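Local coordinates for protein putative glutathione S-transferase (Corynebacterium glutamicum, PDB 3M1G) that probably acts as a glutathione-dependent transferase of the Omega-like, ECM4-type subfamily, at residues R68-H74 with T292-I298; R81-L85 with F168-P174; T158-N162 with E243-R247; L248-V253 with Y279-F284. All coordinates share one frame; numbering follows the deposited sequence. Where two conformers were deposited one is given.

Contact 1: R68-H74 with T292-I298; sequences RACPWAH and TTDFTEI
The loop leading into helix 71-83 runs past the one leading into helix 295-305, with the A69 and I298 CA atoms 4.1 Å apart and those of H74 and T292 7.7 Å apart. H74, its ring swung away from the backbone N (chi1 -157°), turns an edge to the threonines: NE2 donates in the ring plane to T292 OG1 (3.0 Å, 144°), while T293 OG1 sits by CE1. Both hydroxyls also bond backbone beyond the contact, T292 to G288 O and T293 to F289 O. R68 packs its CB and CG against E297 OE1, 3.3 Å from CG. One water joins R68 NH1 to T292 O; another ties R68 O, T292 O and D294 N together. C70, the predicted nucleophile, points away and caps its own helix, A73 N donating to SG at 3.5 Å. H74 NE2, R68 O, R68 NH1 and T292 O are thus paired directly or through water, and these bridges fasten the loop carrying C70 to the helical domain.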
loop_
_atom_site.group_PDB
_atom_site.type_symbol
_atom_site.label_atom_id
_atom_site.label_comp_id
_atom_site.label_asym_id
_atom_site.label_seq_id
_atom_site.Cartn_x
_atom_site.Cartn_y
_atom_site.Cartn_z
ATOM N N ARG A 68 -5.405 -21.926 -5.937
ATOM C CA ARG A 68 -4.190 -21.092 -5.958
ATOM C C ARG A 68 -4.272 -19.866 -5.067
ATOM O O ARG A 68 -3.297 -19.495 -4.437
ATOM C CB ARG A 68 -3.880 -20.627 -7.387
ATOM C CG ARG A 68 -3.491 -21.733 -8.345
ATOM C CD ARG A 68 -2.121 -22.364 -7.941
ATOM N NE ARG A 68 -1.703 -23.327 -8.955
ATOM C CZ ARG A 68 -0.865 -24.347 -8.754
ATOM N NH1 ARG A 68 -0.325 -24.585 -7.550
ATOM N NH2 ARG A 68 -0.587 -25.163 -9.770
ATOM N N ALA A 69 -5.439 -19.244 -4.994
ATOM C CA ALA A 69 -5.576 -17.967 -4.263
ATOM C C ALA A 69 -5.603 -18.124 -2.751
ATOM O O ALA A 69 -5.282 -17.200 -2.021
ATOM C CB ALA A 69 -6.865 -17.209 -4.745
ATOM N N CYS A 70 -6.003 -19.289 -2.284
ATOM C CA CYS A 70 -6.330 -19.506 -0.883
ATOM C C CYS A 70 -5.067 -19.859 -0.093
ATOM O O CYS A 70 -4.402 -20.840 -0.425
ATOM C CB CYS A 70 -7.361 -20.662 -0.782
ATOM S SG CYS A 70 -7.685 -21.219 0.925
ATOM N N PRO A 71 -4.732 -19.076 0.950
ATOM C CA PRO A 71 -3.522 -19.379 1.737
ATOM C C PRO A 71 -3.548 -20.711 2.532
ATOM O O PRO A 71 -2.515 -21.372 2.692
ATOM C CB PRO A 71 -3.413 -18.183 2.695
ATOM C CG PRO A 71 -4.837 -17.642 2.811
ATOM C CD PRO A 71 -5.463 -17.888 1.467
ATOM N N TRP A 72 -4.719 -21.090 3.021
ATOM C CA TRP A 72 -4.845 -22.324 3.748
ATOM C C TRP A 72 -4.555 -23.499 2.812
ATOM O O TRP A 72 -3.840 -24.428 3.178
ATOM C CB TRP A 72 -6.241 -22.439 4.365
ATOM C CG TRP A 72 -6.766 -21.169 4.917
ATOM C CD1 TRP A 72 -7.720 -20.328 4.332
ATOM C CD2 TRP A 72 -6.352 -20.516 6.123
ATOM N NE1 TRP A 72 -7.910 -19.212 5.131
ATOM C CE2 TRP A 72 -7.107 -19.309 6.236
ATOM C CE3 TRP A 72 -5.437 -20.828 7.120
ATOM C CZ2 TRP A 72 -6.965 -18.434 7.318
ATOM C CZ3 TRP A 72 -5.294 -19.961 8.196
ATOM C CH2 TRP A 72 -6.055 -18.772 8.286
ATOM N N ALA A 73 -5.104 -23.445 1.607
ATOM C CA ALA A 73 -4.812 -24.437 0.585
ATOM C C ALA A 73 -3.372 -24.422 0.151
ATOM O O ALA A 73 -2.776 -25.488 -0.127
ATOM C CB ALA A 73 -5.737 -24.249 -0.652
ATOM N N HIS A 74 -2.785 -23.224 0.073
ATOM C CA HIS A 74 -1.423 -23.098 -0.336
ATOM C C HIS A 74 -0.489 -23.952 0.564
ATOM O O HIS A 74 0.419 -24.607 0.057
ATOM C CB HIS A 74 -1.014 -21.604 -0.355
ATOM C CG HIS A 74 0.152 -21.293 -1.239
ATOM N ND1 HIS A 74 0.633 -20.006 -1.405
ATOM C CD2 HIS A 74 0.954 -22.093 -1.974
ATOM C CE1 HIS A 74 1.680 -20.031 -2.220
ATOM N NE2 HIS A 74 1.902 -21.289 -2.580
ATOM N N THR A 292 4.772 -22.645 -6.608
ATOM C CA THR A 292 3.355 -22.895 -6.429
ATOM C C THR A 292 2.561 -21.561 -6.199
ATOM O O THR A 292 1.362 -21.591 -5.819
ATOM C CB THR A 292 3.113 -23.863 -5.285
ATOM O OG1 THR A 292 3.550 -23.300 -4.037
ATOM C CG2 THR A 292 3.877 -25.244 -5.525
ATOM N N THR A 293 3.236 -20.418 -6.394
ATOM C CA THR A 293 2.656 -19.102 -6.086
ATOM C C THR A 293 2.278 -18.413 -7.399
ATOM O O THR A 293 3.168 -18.078 -8.201
ATOM C CB THR A 293 3.643 -18.233 -5.303
ATOM O OG1 THR A 293 4.017 -18.910 -4.100
ATOM C CG2 THR A 293 3.032 -16.843 -4.935
ATOM N N ASP A 294 0.973 -18.251 -7.621
ATOM C CA ASP A 294 0.448 -17.582 -8.816
ATOM C C ASP A 294 -0.120 -16.219 -8.410
ATOM O O ASP A 294 -1.241 -16.120 -7.880
ATOM C CB ASP A 294 -0.610 -18.450 -9.509
ATOM C CG ASP A 294 -1.058 -17.886 -10.879
ATOM O OD1 ASP A 294 -1.118 -16.650 -10.995
ATOM O OD2 ASP A 294 -1.355 -18.699 -11.815
ATOM N N PHE A 295 0.670 -15.178 -8.642
ATOM C CA PHE A 295 0.307 -13.839 -8.167
ATOM C C PHE A 295 -0.934 -13.290 -8.867
ATOM O O PHE A 295 -1.726 -12.581 -8.247
ATOM C CB PHE A 295 1.473 -12.872 -8.308
ATOM C CG PHE A 295 2.577 -13.103 -7.319
ATOM C CD1 PHE A 295 2.415 -12.760 -6.001
ATOM C CD2 PHE A 295 3.791 -13.638 -7.723
ATOM C CE1 PHE A 295 3.438 -12.939 -5.099
ATOM C CE2 PHE A 295 4.802 -13.829 -6.846
ATOM C CZ PHE A 295 4.632 -13.471 -5.509
ATOM N N THR A 296 -1.127 -13.650 -10.133
ATOM C CA THR A 296 -2.316 -13.215 -10.876
ATOM C C THR A 296 -3.587 -13.787 -10.297
ATOM O O THR A 296 -4.545 -13.060 -10.108
ATOM C CB THR A 296 -2.208 -13.558 -12.370
ATOM O OG1 THR A 296 -1.064 -12.888 -12.898
ATOM C CG2 THR A 296 -3.467 -13.123 -13.163
ATOM N N GLU A 297 -3.600 -15.094 -9.994
ATOM C CA GLU A 297 -4.807 -15.705 -9.452
ATOM C C GLU A 297 -5.040 -15.255 -8.037
ATOM O O GLU A 297 -6.184 -15.088 -7.630
ATOM C CB GLU A 297 -4.763 -17.241 -9.534
ATOM C CG GLU A 297 -4.901 -17.685 -10.976
ATOM C CD GLU A 297 -5.228 -19.143 -11.180
ATOM O OE1 GLU A 297 -5.493 -19.856 -10.200
ATOM O OE2 GLU A 297 -5.255 -19.564 -12.363
ATOM N N ILE A 298 -3.987 -15.043 -7.277
ATOM C CA ILE A 298 -4.149 -14.461 -5.925
ATOM C C ILE A 298 -4.862 -13.081 -6.027
ATOM O O ILE A 298 -5.932 -12.891 -5.433
ATOM C CB ILE A 298 -2.784 -14.346 -5.205
ATOM C CG1 ILE A 298 -2.254 -15.738 -4.825
ATOM C CG2 ILE A 298 -2.832 -13.395 -3.962
ATOM C CD1 ILE A 298 -0.767 -15.745 -4.459
HETATM O O HOH W 1 -1.340 -21.258 -11.575
HETATM O O HOH W 2 -0.663 -23.197 -4.973
HETATM O O HOH W 3 -0.633 -19.603 -5.479
#

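Contact 2: R81-L85 with F168-P174; sequences RLLGL and FHREGAP
R170 reaches from its loop to the C-terminal end of helix 71-83. Its CB lies 3.7 Å from L83 O and 4.1 Å from G84 CA. With CG trans to the main-chain nitrogen (chi1 177°), the chain runs out extended before bending at chi3, which swings the guanidinium back to the carbonyls at the helix end. There NH1 and NH2 hold one atom end-on, L82 O, each at 2.9 Å and with that oxygen close to the guanidinium plane. The two approaches differ: NH2 comes nearly in line with the carbonyl bond, NH1 from above the carbonyl plane. NH2 also bonds T343 O, and A173 CB lies over one face of the group, toward its rim. The R170 backbone N takes the next carbonyl, L83 O, at 2.9 Å, so two carbonyls of the last helical turn are satisfied by one residue. G84, at positive phi, closes that turn in a Schellman motif and packs against R170. Alongside, L83 CD2 makes a CH-pi contact over the H169 face, 4.2 Å from the ring centroid; H169 NE2 bonds F161 O. L85 CD2 reaches the ring edge and meets F168 CB at 3.7 Å. The loop, which follows helix 154-163 and precedes helix 182-197, thus seals the end of helix 71-83, while L83 and L85 also pack on F161 of helix 154-163.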
loop_
_atom_site.group_PDB
_atom_site.type_symbol
_atom_site.label_atom_id
_atom_site.label_comp_id
_atom_site.label_asym_id
_atom_site.label_seq_id
_atom_site.Cartn_x
_atom_site.Cartn_y
_atom_site.Cartn_z
ATOM N N ARG A 81 4.339 -30.823 -2.579
ATOM C CA ARG A 81 5.513 -30.704 -3.428
ATOM C C ARG A 81 6.844 -30.997 -2.687
ATOM O O ARG A 81 7.687 -31.760 -3.189
ATOM C CB ARG A 81 5.543 -29.349 -4.108
ATOM C CG ARG A 81 6.775 -29.129 -4.997
ATOM C CD ARG A 81 6.506 -28.260 -6.199
ATOM N NE ARG A 81 7.752 -28.082 -6.940
ATOM C CZ ARG A 81 8.319 -29.023 -7.699
ATOM N NH1 ARG A 81 7.738 -30.218 -7.890
ATOM N NH2 ARG A 81 9.462 -28.760 -8.301
ATOM N N LEU A 82 7.046 -30.399 -1.517
ATOM C CA LEU A 82 8.280 -30.574 -0.800
ATOM C C LEU A 82 8.538 -32.043 -0.500
ATOM O O LEU A 82 9.672 -32.513 -0.626
ATOM C CB LEU A 82 8.281 -29.773 0.501
ATOM C CG LEU A 82 8.523 -28.260 0.407
ATOM C CD1 LEU A 82 8.331 -27.639 1.786
ATOM C CD2 LEU A 82 9.934 -27.993 -0.125
ATOM N N LEU A 83 7.478 -32.773 -0.127
ATOM C CA LEU A 83 7.621 -34.168 0.279
ATOM C C LEU A 83 7.644 -35.170 -0.860
ATOM O O LEU A 83 7.979 -36.329 -0.630
ATOM C CB LEU A 83 6.520 -34.553 1.269
ATOM C CG LEU A 83 6.577 -33.713 2.565
ATOM C CD1 LEU A 83 5.371 -34.108 3.455
ATOM C CD2 LEU A 83 7.902 -33.898 3.316
ATOM N N GLY A 84 7.254 -34.752 -2.062
ATOM C CA GLY A 84 7.216 -35.653 -3.213
ATOM C C GLY A 84 6.014 -36.571 -3.188
ATOM O O GLY A 84 6.129 -37.760 -3.505
ATOM N N LEU A 85 4.865 -36.023 -2.793
ATOM C CA LEU A 85 3.619 -36.746 -2.794
ATOM C C LEU A 85 2.802 -36.480 -4.051
ATOM O O LEU A 85 1.672 -36.965 -4.157
ATOM C CB LEU A 85 2.795 -36.451 -1.534
ATOM C CG LEU A 85 3.425 -36.884 -0.217
ATOM C CD1 LEU A 85 2.601 -36.414 0.977
ATOM C CD2 LEU A 85 3.612 -38.460 -0.188
ATOM N N PHE A 168 5.706 -42.900 1.554
ATOM C CA PHE A 168 5.467 -42.454 0.185
ATOM C C PHE A 168 6.257 -41.181 -0.173
ATOM O O PHE A 168 6.178 -40.727 -1.298
ATOM C CB PHE A 168 3.993 -42.176 -0.051
ATOM C CG PHE A 168 3.096 -43.394 0.105
ATOM C CD1 PHE A 168 2.710 -43.827 1.344
ATOM C CD2 PHE A 168 2.680 -44.100 -0.997
ATOM C CE1 PHE A 168 1.923 -44.983 1.498
ATOM C CE2 PHE A 168 1.876 -45.220 -0.868
ATOM C CZ PHE A 168 1.513 -45.672 0.374
ATOM N N HIS A 169 6.969 -40.579 0.781
ATOM C CA HIS A 169 7.794 -39.433 0.467
ATOM C C HIS A 169 8.864 -39.799 -0.534
ATOM O O HIS A 169 9.342 -40.937 -0.563
ATOM C CB HIS A 169 8.548 -38.912 1.701
ATOM C CG HIS A 169 7.673 -38.379 2.791
ATOM N ND1 HIS A 169 8.176 -38.001 4.013
ATOM C CD2 HIS A 169 6.335 -38.177 2.858
ATOM C CE1 HIS A 169 7.198 -37.571 4.784
ATOM N NE2 HIS A 169 6.064 -37.674 4.110
ATOM N N ARG A 170 9.307 -38.800 -1.290
ATOM C CA ARG A 170 10.534 -38.893 -2.084
ATOM C C ARG A 170 11.689 -39.305 -1.171
ATOM O O ARG A 170 11.813 -38.807 -0.056
ATOM C CB ARG A 170 10.838 -37.518 -2.743
ATOM C CG ARG A 170 12.151 -37.440 -3.547
ATOM C CD ARG A 170 12.529 -36.009 -4.028
ATOM N NE ARG A 170 12.815 -35.082 -2.929
ATOM C CZ ARG A 170 11.934 -34.244 -2.384
ATOM N NH1 ARG A 170 10.680 -34.181 -2.826
ATOM N NH2 ARG A 170 12.308 -33.488 -1.373
ATOM N N GLU A 171 12.543 -40.217 -1.634
ATOM C CA GLU A 171 13.708 -40.604 -0.844
ATOM C C GLU A 171 14.576 -39.344 -0.610
ATOM O O GLU A 171 14.889 -38.597 -1.543
ATOM C CB GLU A 171 14.495 -41.732 -1.538
ATOM C CG GLU A 171 15.541 -42.445 -0.635
ATOM C CD GLU A 171 16.602 -43.212 -1.432
ATOM O OE1 GLU A 171 16.232 -43.965 -2.357
ATOM O OE2 GLU A 171 17.809 -43.050 -1.138
ATOM N N GLY A 172 14.947 -39.106 0.645
ATOM C CA GLY A 172 15.720 -37.924 1.016
ATOM C C GLY A 172 14.864 -36.673 1.282
ATOM O O GLY A 172 15.412 -35.596 1.454
ATOM N N ALA A 173 13.536 -36.812 1.320
ATOM C CA ALA A 173 12.623 -35.673 1.592
ATOM C C ALA A 173 12.915 -35.020 2.947
ATOM O O ALA A 173 13.360 -35.684 3.821
ATOM C CB ALA A 173 11.137 -36.144 1.558
ATOM N N PRO A 174 12.647 -33.700 3.114
ATOM C CA PRO A 174 12.993 -33.119 4.407
ATOM C C PRO A 174 12.079 -33.610 5.547
ATOM O O PRO A 174 10.934 -33.998 5.316
ATOM C CB PRO A 174 12.769 -31.606 4.182
ATOM C CG PRO A 174 11.802 -31.529 3.045
ATOM C CD PRO A 174 12.189 -32.689 2.165
#

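Contact 3: T158-N162 with E243-R247; sequences TIDFN and EADIR
T158 and E243 join helices 154-163 and 243-253, whose local axes run roughly antiparallel at 144° and 11.9 Å apart. T158 OG1 is flanked by both its own main-chain neighbours, N and C (chi1 51°), a rotamer that directs the hydroxyl across the gap to donate to E243 OE2 at 2.5 Å, a short bond on the syn lone pair. The E243 chain bends at chi2 (83°) and lays its carboxylate beside the neighbouring helix. R247, one turn on, stretches from CG to NE and grips the same oxygen side-on in a salt bridge: NE and NH1 each lie 2.8 Å from E243 OE2, on its anti side. Three donors on OE2 would favour a negative charge. OE1 is served differently, a water linking it to N162 ND2, whose amide plane stands nearly perpendicular to the carboxylate. Together the syn bond, the arginine and this water should restrict the carboxylate's rotation. I159 lies crosswise to both charged chains, its CD1 3.7 Å from E243 CD and its CG1 3.6 Å from R247 NH1 at the guanidinium edge. R247 NH1 also bonds a glycerol, probably from crystallisation. The carboxylate is a buried polar tie across the interface of the glutathione transferase fold, between the thioredoxin-like domain (helix 154-163) and the helical C-terminal domain (helix 243-253).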
loop_
_atom_site.group_PDB
_atom_site.type_symbol
_atom_site.label_atom_id
_atom_site.label_comp_id
_atom_site.label_asym_id
_atom_site.label_seq_id
_atom_site.Cartn_x
_atom_site.Cartn_y
_atom_site.Cartn_z
ATOM N N THR A 158 -1.490 -31.227 6.723
ATOM C CA THR A 158 -0.056 -31.075 6.512
ATOM C C THR A 158 0.738 -31.861 7.559
ATOM O O THR A 158 1.765 -32.461 7.231
ATOM C CB THR A 158 0.392 -29.570 6.474
ATOM O OG1 THR A 158 -0.125 -28.892 7.631
ATOM C CG2 THR A 158 -0.146 -28.862 5.181
ATOM N N ILE A 159 0.252 -31.922 8.794
ATOM C CA ILE A 159 0.931 -32.734 9.793
ATOM C C ILE A 159 0.911 -34.185 9.333
ATOM O O ILE A 159 1.929 -34.876 9.336
ATOM C CB ILE A 159 0.297 -32.586 11.204
ATOM C CG1 ILE A 159 0.470 -31.180 11.741
ATOM C CG2 ILE A 159 0.911 -33.539 12.189
ATOM C CD1 ILE A 159 1.925 -30.664 11.667
ATOM N N ASP A 160 -0.241 -34.647 8.880
ATOM C CA ASP A 160 -0.351 -36.043 8.428
ATOM C C ASP A 160 0.446 -36.321 7.147
ATOM O O ASP A 160 1.042 -37.398 7.017
ATOM C CB ASP A 160 -1.810 -36.462 8.313
ATOM C CG ASP A 160 -2.497 -36.582 9.698
ATOM O OD1 ASP A 160 -1.794 -36.543 10.761
ATOM O OD2 ASP A 160 -3.739 -36.779 9.730
ATOM N N PHE A 161 0.502 -35.364 6.217
ATOM C CA PHE A 161 1.407 -35.536 5.044
ATOM C C PHE A 161 2.848 -35.841 5.518
ATOM O O PHE A 161 3.527 -36.691 4.941
ATOM C CB PHE A 161 1.458 -34.310 4.115
ATOM C CG PHE A 161 0.297 -34.135 3.182
ATOM C CD1 PHE A 161 -0.708 -35.104 3.008
ATOM C CD2 PHE A 161 0.195 -32.947 2.464
ATOM C CE1 PHE A 161 -1.735 -34.900 2.133
ATOM C CE2 PHE A 161 -0.805 -32.745 1.570
ATOM C CZ PHE A 161 -1.791 -33.719 1.383
ATOM N N ASN A 162 3.325 -35.109 6.522
ATOM C CA ASN A 162 4.645 -35.308 7.096
ATOM C C ASN A 162 4.831 -36.615 7.851
ATOM O O ASN A 162 5.847 -37.266 7.680
ATOM C CB ASN A 162 5.008 -34.148 8.035
ATOM C CG ASN A 162 5.428 -32.896 7.257
ATOM O OD1 ASN A 162 6.479 -32.911 6.595
ATOM N ND2 ASN A 162 4.591 -31.846 7.276
ATOM N N GLU A 243 7.346 -26.909 9.189
ATOM C CA GLU A 243 5.921 -26.658 9.113
ATOM C C GLU A 243 5.507 -25.224 9.477
ATOM O O GLU A 243 4.584 -24.686 8.863
ATOM C CB GLU A 243 5.198 -27.646 10.045
ATOM C CG GLU A 243 3.705 -27.458 10.251
ATOM C CD GLU A 243 2.812 -28.085 9.149
ATOM O OE1 GLU A 243 3.331 -28.856 8.317
ATOM O OE2 GLU A 243 1.576 -27.820 9.162
ATOM N N ALA A 244 6.100 -24.664 10.531
ATOM C CA ALA A 244 5.825 -23.273 10.932
ATOM C C ALA A 244 6.001 -22.251 9.807
ATOM O O ALA A 244 5.170 -21.351 9.630
ATOM C CB ALA A 244 6.698 -22.889 12.180
ATOM N N ASP A 245 7.064 -22.406 9.014
ATOM C CA ASP A 245 7.330 -21.513 7.876
ATOM C C ASP A 245 6.302 -21.722 6.759
ATOM O O ASP A 245 5.834 -20.768 6.110
ATOM C CB ASP A 245 8.756 -21.744 7.370
ATOM C CG ASP A 245 9.791 -21.612 8.451
ATOM O OD1 ASP A 245 9.942 -20.493 9.012
ATOM O OD2 ASP A 245 10.481 -22.638 8.740
ATOM N N ILE A 246 5.864 -22.973 6.574
ATOM C CA ILE A 246 4.869 -23.282 5.590
ATOM C C ILE A 246 3.492 -22.679 5.948
ATOM O O ILE A 246 2.696 -22.390 5.050
ATOM C CB ILE A 246 4.831 -24.788 5.404
ATOM C CG1 ILE A 246 6.178 -25.208 4.731
ATOM C CG2 ILE A 246 3.620 -25.228 4.588
ATOM C CD1 ILE A 246 6.570 -26.586 4.967
ATOM N N ARG A 247 3.221 -22.492 7.242
ATOM C CA ARG A 247 2.018 -21.834 7.696
ATOM C C ARG A 247 2.131 -20.295 7.676
ATOM O O ARG A 247 1.133 -19.613 7.511
ATOM C CB ARG A 247 1.649 -22.288 9.086
ATOM C CG ARG A 247 1.258 -23.747 9.089
ATOM C CD ARG A 247 0.692 -24.164 10.409
ATOM N NE ARG A 247 0.564 -25.614 10.490
ATOM C CZ ARG A 247 -0.064 -26.274 11.462
ATOM N NH1 ARG A 247 -0.100 -27.598 11.422
ATOM N NH2 ARG A 247 -0.644 -25.636 12.476
HETATM O O HOH W 4 4.601 -29.085 6.144
#

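Contact 4: L248-V253 with Y279-F284; sequences LYPTLV and YLRDLF
Aliphatic packing centres this crossing on L252 and L280, where the local helix axes pass 10.4 Å apart at -111°: L280 CD1 meets L252 CB and V253 CB, each at 4.0 Å. Ring contacts surround it. L280 CD1 also presses on the Y249 ring from an oblique direction, 3.8 Å from Y249 CD1. L283 and Y249 lie side by side, pointing opposite ways, with L283 CB 3.8 Å from Y249 CD1. L252 CD1 lies in the ring plane at the edge of Y279, 3.7 Å from Y279 CE2, and L248 CD2 comes obliquely to the same CE2; V253 CG2 meets the edge of F284. Polar atoms enter through two phenols. Y249 extends its OH to within 3.4 Å of F284 CD2, yet that hydroxyl bonds T293 OG1; Y279 OH bonds D245 OD1. The interface itself is therefore hydrophobic and fully buried. Of its two hydroxyls, that of Y279 ties the same two helices together again, earlier along helix 243-253, whereas that of Y249 leads away to the loop before helix 295-305.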
loop_
_atom_site.group_PDB
_atom_site.type_symbol
_atom_site.label_atom_id
_atom_site.label_comp_id
_atom_site.label_asym_id
_atom_site.label_seq_id
_atom_site.Cartn_x
_atom_site.Cartn_y
_atom_site.Cartn_z
ATOM N N LEU A 248 3.328 -19.747 7.764
ATOM C CA LEU A 248 3.492 -18.281 7.727
ATOM C C LEU A 248 3.598 -17.739 6.271
ATOM O O LEU A 248 2.961 -16.745 5.931
ATOM C CB LEU A 248 4.682 -17.852 8.571
ATOM C CG LEU A 248 5.061 -16.365 8.545
ATOM C CD1 LEU A 248 3.877 -15.487 8.994
ATOM C CD2 LEU A 248 6.317 -16.112 9.384
ATOM N N TYR A 249 4.364 -18.424 5.425
ATOM C CA TYR A 249 4.606 -18.002 4.055
ATOM C C TYR A 249 3.374 -17.585 3.279
ATOM O O TYR A 249 3.390 -16.534 2.657
ATOM C CB TYR A 249 5.402 -19.068 3.302
ATOM C CG TYR A 249 5.578 -18.833 1.847
ATOM C CD1 TYR A 249 6.618 -18.058 1.365
ATOM C CD2 TYR A 249 4.695 -19.387 0.924
ATOM C CE1 TYR A 249 6.774 -17.855 0.007
ATOM C CE2 TYR A 249 4.853 -19.185 -0.423
ATOM C CZ TYR A 249 5.892 -18.404 -0.874
ATOM O OH TYR A 249 6.032 -18.227 -2.234
ATOM N N PRO A 250 2.283 -18.371 3.330
ATOM C CA PRO A 250 1.138 -18.005 2.504
ATOM C C PRO A 250 0.531 -16.633 2.848
ATOM O O PRO A 250 -0.010 -15.976 1.952
ATOM C CB PRO A 250 0.136 -19.139 2.773
ATOM C CG PRO A 250 1.032 -20.342 3.095
ATOM C CD PRO A 250 2.110 -19.699 3.952
ATOM N N THR A 251 0.618 -16.219 4.113
ATOM C CA THR A 251 0.175 -14.892 4.505
ATOM C C THR A 251 1.155 -13.807 3.996
ATOM O O THR A 251 0.739 -12.822 3.368
ATOM C CB THR A 251 -0.053 -14.774 6.030
ATOM O OG1 THR A 251 -1.085 -15.702 6.407
ATOM C CG2 THR A 251 -0.596 -13.355 6.369
ATOM N N LEU A 252 2.439 -14.011 4.218
ATOM C CA LEU A 252 3.452 -13.020 3.835
ATOM C C LEU A 252 3.533 -12.800 2.325
ATOM O O LEU A 252 3.658 -11.653 1.877
ATOM C CB LEU A 252 4.835 -13.363 4.378
ATOM C CG LEU A 252 5.035 -13.343 5.887
ATOM C CD1 LEU A 252 6.510 -13.719 6.210
ATOM C CD2 LEU A 252 4.634 -12.012 6.552
ATOM N N VAL A 253 3.406 -13.877 1.553
ATOM C CA VAL A 253 3.507 -13.800 0.105
ATOM C C VAL A 253 2.311 -13.098 -0.570
ATOM O O VAL A 253 2.424 -12.611 -1.703
ATOM C CB VAL A 253 3.773 -15.173 -0.500
ATOM C CG1 VAL A 253 2.462 -16.001 -0.649
ATOM C CG2 VAL A 253 4.536 -15.032 -1.816
ATOM N N TYR A 279 13.603 -13.084 4.808
ATOM C CA TYR A 279 12.958 -14.403 5.020
ATOM C C TYR A 279 11.975 -14.773 3.916
ATOM O O TYR A 279 11.998 -15.882 3.386
ATOM C CB TYR A 279 12.311 -14.376 6.406
ATOM C CG TYR A 279 11.330 -15.480 6.780
ATOM C CD1 TYR A 279 11.766 -16.654 7.329
ATOM C CD2 TYR A 279 9.953 -15.295 6.618
ATOM C CE1 TYR A 279 10.872 -17.631 7.717
ATOM C CE2 TYR A 279 9.046 -16.264 7.009
ATOM C CZ TYR A 279 9.524 -17.436 7.565
ATOM O OH TYR A 279 8.659 -18.420 7.977
ATOM N N LEU A 280 11.098 -13.844 3.561
ATOM C CA LEU A 280 10.140 -14.080 2.494
ATOM C C LEU A 280 10.787 -14.402 1.170
ATOM O O LEU A 280 10.367 -15.323 0.459
ATOM C CB LEU A 280 9.172 -12.902 2.361
ATOM C CG LEU A 280 8.083 -12.987 1.265
ATOM C CD1 LEU A 280 7.254 -14.279 1.332
ATOM C CD2 LEU A 280 7.165 -11.681 1.291
ATOM N N ARG A 281 11.830 -13.669 0.815
ATOM C CA ARG A 281 12.535 -13.940 -0.430
ATOM C C ARG A 281 13.235 -15.315 -0.423
ATOM O O ARG A 281 13.204 -16.048 -1.429
ATOM C CB ARG A 281 13.545 -12.822 -0.716
ATOM C CG ARG A 281 12.869 -11.530 -1.210
ATOM C CD ARG A 281 13.862 -10.433 -1.417
ATOM N NE ARG A 281 14.393 -9.941 -0.158
ATOM C CZ ARG A 281 15.400 -9.073 -0.049
ATOM N NH1 ARG A 281 15.759 -8.634 1.149
ATOM N NH2 ARG A 281 16.033 -8.629 -1.130
ATOM N N ASP A 282 13.879 -15.634 0.697
ATOM C CA ASP A 282 14.611 -16.912 0.930
ATOM C C ASP A 282 13.630 -18.083 0.710
ATOM O O ASP A 282 13.880 -18.988 -0.063
ATOM C CB ASP A 282 15.155 -16.832 2.373
ATOM C CG ASP A 282 16.102 -17.988 2.782
ATOM O OD1 ASP A 282 16.458 -18.846 1.974
ATOM O OD2 ASP A 282 16.532 -17.976 3.955
ATOM N N LEU A 283 12.462 -18.018 1.323
ATOM C CA LEU A 283 11.429 -19.040 1.123
ATOM C C LEU A 283 10.903 -19.063 -0.306
ATOM O O LEU A 283 10.808 -20.137 -0.922
ATOM C CB LEU A 283 10.270 -18.815 2.086
ATOM C CG LEU A 283 10.524 -19.031 3.587
ATOM C CD1 LEU A 283 9.223 -18.771 4.349
ATOM C CD2 LEU A 283 11.073 -20.476 3.862
ATOM N N PHE A 284 10.567 -17.891 -0.851
ATOM C CA PHE A 284 10.034 -17.810 -2.210
ATOM C C PHE A 284 10.947 -18.507 -3.200
ATOM O O PHE A 284 10.483 -19.225 -4.068
ATOM C CB PHE A 284 9.794 -16.356 -2.659
ATOM C CG PHE A 284 9.218 -16.244 -4.045
ATOM C CD1 PHE A 284 10.048 -16.224 -5.164
ATOM C CD2 PHE A 284 7.831 -16.192 -4.229
ATOM C CE1 PHE A 284 9.512 -16.174 -6.471
ATOM C CE2 PHE A 284 7.283 -16.112 -5.523
ATOM C CZ PHE A 284 8.135 -16.104 -6.643
#

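Contacts 1, 3 and 4 are buried near the middle of the chain, whereas contact 2, whose centre lies about 17 Å from the centre of the chain, is only partly buried. Helix 71-83 serves contact 1 at its start and contact 2 at its end; helix 243-253 likewise serves contacts 3 and 4 in succession. Contacts 1 and 3 both span the interface between the thioredoxin-like and helical domains, while contact 4 lies within the helical domain. Chemistry follows place: water and threonine hydroxyls in contact 1, arginine on helix-end carbonyls in contact 2, a buried carboxylate in contact 3, and apolar side chains in contact 4. Polar pairs connect contact 4 to contacts 1 and 3, and contact 2 to contact 3.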